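Local coordinates for protein iron dependent repressor (Sulfolobus solfataricus, PDB 2X4H) that probably acts as a metal-dependent, DNA-binding transcriptional regulator of the DtxR/MntR family, working as a dimer and carrying several bound zinc ions, at residues Lys83-Ile88 and Tyr105-Asp110. Residues are numbered along the deposited sequence; the frame is centred on the assembly and turned at random.
Sequences KAHRVI and YSKQFD. With ZN (zinc ion), chain M.
Asp110 OD2 receives the ring N-H of His85, with ND1 and OD2 3.0 Å apart, and this His-carboxylate bond joins a first-shell zinc ligand to its second-shell partner. The other ring nitrogen, NE2, holds the zinc ion at 1.9 Å, with Glu89, Cys103 and a water as the other ligands. The site lies in the metal-binding and dimerisation domain of a DtxR/MntR-family repressor, where helix 72-94 carries the histidine and the end of helix 99-107 with the following turn brings the carboxylate. The pair is a worked example of a common principle: a histidine ligand is often oriented by an acceptor at the nitrogen that does not bind the metal. OD2 lies 9° out of the imidazole plane, although the carboxylate itself is turned 65° against the ring. The other carboxylate oxygen, OD1, forms a salt bridge with Arg13, which links the zinc site to the N-terminal part of the chain. Were Asp110 replaced by an alanine, His85 ND1 would probably lose this acceptor and Arg13 this salt-bridge partner, leaving the zinc-binding ring less firmly held against rotation.

A second bond ties the helices together beside the first. Ser106 donates through OG to His85 O (3.0 Å), in the carbonyl plane and on a lone pair, a reach set by chi1 of -180°, which turns OG away from the serine's own N. Behind this polar row the contact turns apolar and buried: Ile88 CG2 lies 3.7 Å from Ser106 CB, while the other branch of Ile88 ends with CD1 3.8 Å from Phe109 CE1. Phe109 also packs on Ile117 of the second subunit. At the more exposed margin, the aliphatic part of Lys107 borders the imidazole, its CG 3.9 Å from His85 CE1.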
loop_
_atom_site.group_PDB
_atom_site.type_symbol
_atom_site.label_atom_id
_atom_site.label_comp_id
_atom_site.label_asym_id
_atom_site.label_seq_id
_atom_site.Cartn_x
_atom_site.Cartn_y
_atom_site.Cartn_z
ATOM N N LYS C 83 12.736 -14.784 12.653
ATOM C CA LYS C 83 13.283 -16.068 12.234
ATOM C C LYS C 83 14.237 -15.879 11.053
ATOM O O LYS C 83 15.322 -16.435 11.035
ATOM C CB LYS C 83 12.130 -17.026 11.871
ATOM C CG LYS C 83 12.549 -18.449 11.525
ATOM C CD LYS C 83 11.397 -19.423 11.263
ATOM C CE LYS C 83 11.971 -20.823 11.003
ATOM N NZ LYS C 83 10.966 -21.908 10.760
ATOM N N ALA C 84 13.849 -15.087 10.061
ATOM C CA ALA C 84 14.703 -14.888 8.879
ATOM C C ALA C 84 16.021 -14.197 9.234
ATOM O O ALA C 84 17.074 -14.642 8.798
ATOM C CB ALA C 84 13.960 -14.107 7.756
ATOM N N HIS C 85 15.951 -13.139 10.034
ATOM C CA HIS C 85 17.125 -12.383 10.434
ATOM C C HIS C 85 18.114 -13.305 11.163
ATOM O O HIS C 85 19.297 -13.390 10.811
ATOM C CB HIS C 85 16.730 -11.165 11.321
ATOM C CG HIS C 85 17.904 -10.458 11.934
ATOM N ND1 HIS C 85 18.752 -9.645 11.205
ATOM C CD2 HIS C 85 18.418 -10.514 13.191
ATOM C CE1 HIS C 85 19.715 -9.203 12.000
ATOM N NE2 HIS C 85 19.554 -9.741 13.202
ATOM N N ARG C 86 17.604 -14.051 12.130
ATOM C CA ARG C 86 18.432 -14.819 13.041
ATOM C C ARG C 86 18.948 -16.143 12.441
ATOM O O ARG C 86 20.095 -16.550 12.700
ATOM C CB ARG C 86 17.638 -15.022 14.339
ATOM C CG ARG C 86 17.462 -13.721 15.100
ATOM C CD ARG C 86 16.593 -13.815 16.349
ATOM N NE ARG C 86 16.471 -12.487 16.946
ATOM C CZ ARG C 86 15.659 -12.142 17.944
ATOM N NH1 ARG C 86 14.819 -12.996 18.498
ATOM N NH2 ARG C 86 15.650 -10.890 18.357
ATOM N N VAL C 87 18.133 -16.809 11.626
ATOM C CA VAL C 87 18.614 -17.962 10.879
ATOM C C VAL C 87 19.737 -17.559 9.910
ATOM O O VAL C 87 20.770 -18.225 9.848
ATOM C CB VAL C 87 17.466 -18.670 10.144
ATOM C CG1 VAL C 87 18.003 -19.713 9.168
ATOM C CG2 VAL C 87 16.488 -19.291 11.168
ATOM N N ILE C 88 19.559 -16.469 9.165
ATOM C CA ILE C 88 20.632 -15.969 8.304
ATOM C C ILE C 88 21.890 -15.650 9.119
ATOM O O ILE C 88 22.982 -16.038 8.723
ATOM C CB ILE C 88 20.190 -14.749 7.474
ATOM C CG1 ILE C 88 19.370 -15.205 6.265
ATOM C CG2 ILE C 88 21.411 -13.985 6.938
ATOM C CD1 ILE C 88 18.538 -14.119 5.668
ATOM N N TYR C 105 24.759 -7.189 7.876
ATOM C CA TYR C 105 24.542 -7.745 6.549
ATOM C C TYR C 105 23.180 -8.389 6.416
ATOM O O TYR C 105 22.514 -8.219 5.403
ATOM C CB TYR C 105 25.566 -8.821 6.243
ATOM C CG TYR C 105 26.949 -8.389 5.816
ATOM C CD1 TYR C 105 27.247 -7.089 5.434
ATOM C CD2 TYR C 105 27.962 -9.336 5.756
ATOM C CE1 TYR C 105 28.542 -6.744 5.011
ATOM C CE2 TYR C 105 29.222 -9.011 5.337
ATOM C CZ TYR C 105 29.518 -7.721 4.967
ATOM O OH TYR C 105 30.810 -7.445 4.557
ATOM N N SER C 106 22.802 -9.192 7.416
ATOM C CA SER C 106 21.503 -9.863 7.386
ATOM C C SER C 106 20.347 -8.856 7.168
ATOM O O SER C 106 19.406 -9.113 6.393
ATOM C CB SER C 106 21.314 -10.690 8.671
ATOM O OG SER C 106 20.059 -11.371 8.684
ATOM N N LYS C 107 20.430 -7.691 7.809
ATOM C CA LYS C 107 19.349 -6.700 7.699
ATOM C C LYS C 107 19.178 -6.193 6.265
ATOM O O LYS C 107 18.079 -5.808 5.878
ATOM C CB LYS C 107 19.538 -5.516 8.662
ATOM C CG LYS C 107 19.222 -5.849 10.114
ATOM C CD LYS C 107 19.327 -4.619 11.027
ATOM C CE LYS C 107 19.072 -5.002 12.480
ATOM N NZ LYS C 107 19.954 -4.266 13.427
ATOM N N GLN C 108 20.234 -6.245 5.461
ATOM C CA GLN C 108 20.133 -5.798 4.069
ATOM C C GLN C 108 19.321 -6.710 3.139
ATOM O O GLN C 108 18.995 -6.304 2.045
ATOM C CB GLN C 108 21.539 -5.565 3.481
ATOM C CG GLN C 108 22.263 -4.391 4.125
ATOM C CD GLN C 108 23.681 -4.230 3.642
ATOM O OE1 GLN C 108 23.945 -4.233 2.437
ATOM N NE2 GLN C 108 24.615 -4.068 4.589
ATOM N N PHE C 109 19.009 -7.939 3.537
ATOM C CA PHE C 109 18.216 -8.819 2.661
ATOM C C PHE C 109 17.299 -9.840 3.353
ATOM O O PHE C 109 16.472 -10.464 2.683
ATOM C CB PHE C 109 19.134 -9.549 1.662
ATOM C CG PHE C 109 20.123 -10.479 2.297
ATOM C CD1 PHE C 109 19.871 -11.849 2.369
ATOM C CD2 PHE C 109 21.335 -9.995 2.793
ATOM C CE1 PHE C 109 20.797 -12.729 2.966
ATOM C CE2 PHE C 109 22.260 -10.857 3.388
ATOM C CZ PHE C 109 21.989 -12.229 3.475
ATOM N N ASP C 110 17.442 -10.020 4.668
ATOM C CA ASP C 110 16.586 -10.954 5.407
ATOM C C ASP C 110 15.118 -10.836 5.053
ATOM O O ASP C 110 14.485 -11.843 4.820
ATOM C CB ASP C 110 16.780 -10.866 6.931
ATOM C CG ASP C 110 16.690 -9.460 7.483
ATOM O OD1 ASP C 110 16.131 -8.538 6.819
ATOM O OD2 ASP C 110 17.182 -9.267 8.625
HETATM ZN ZN ZN M . 20.925 -9.364 14.503
HETATM O O HOH W 1 19.605 -10.108 16.127
#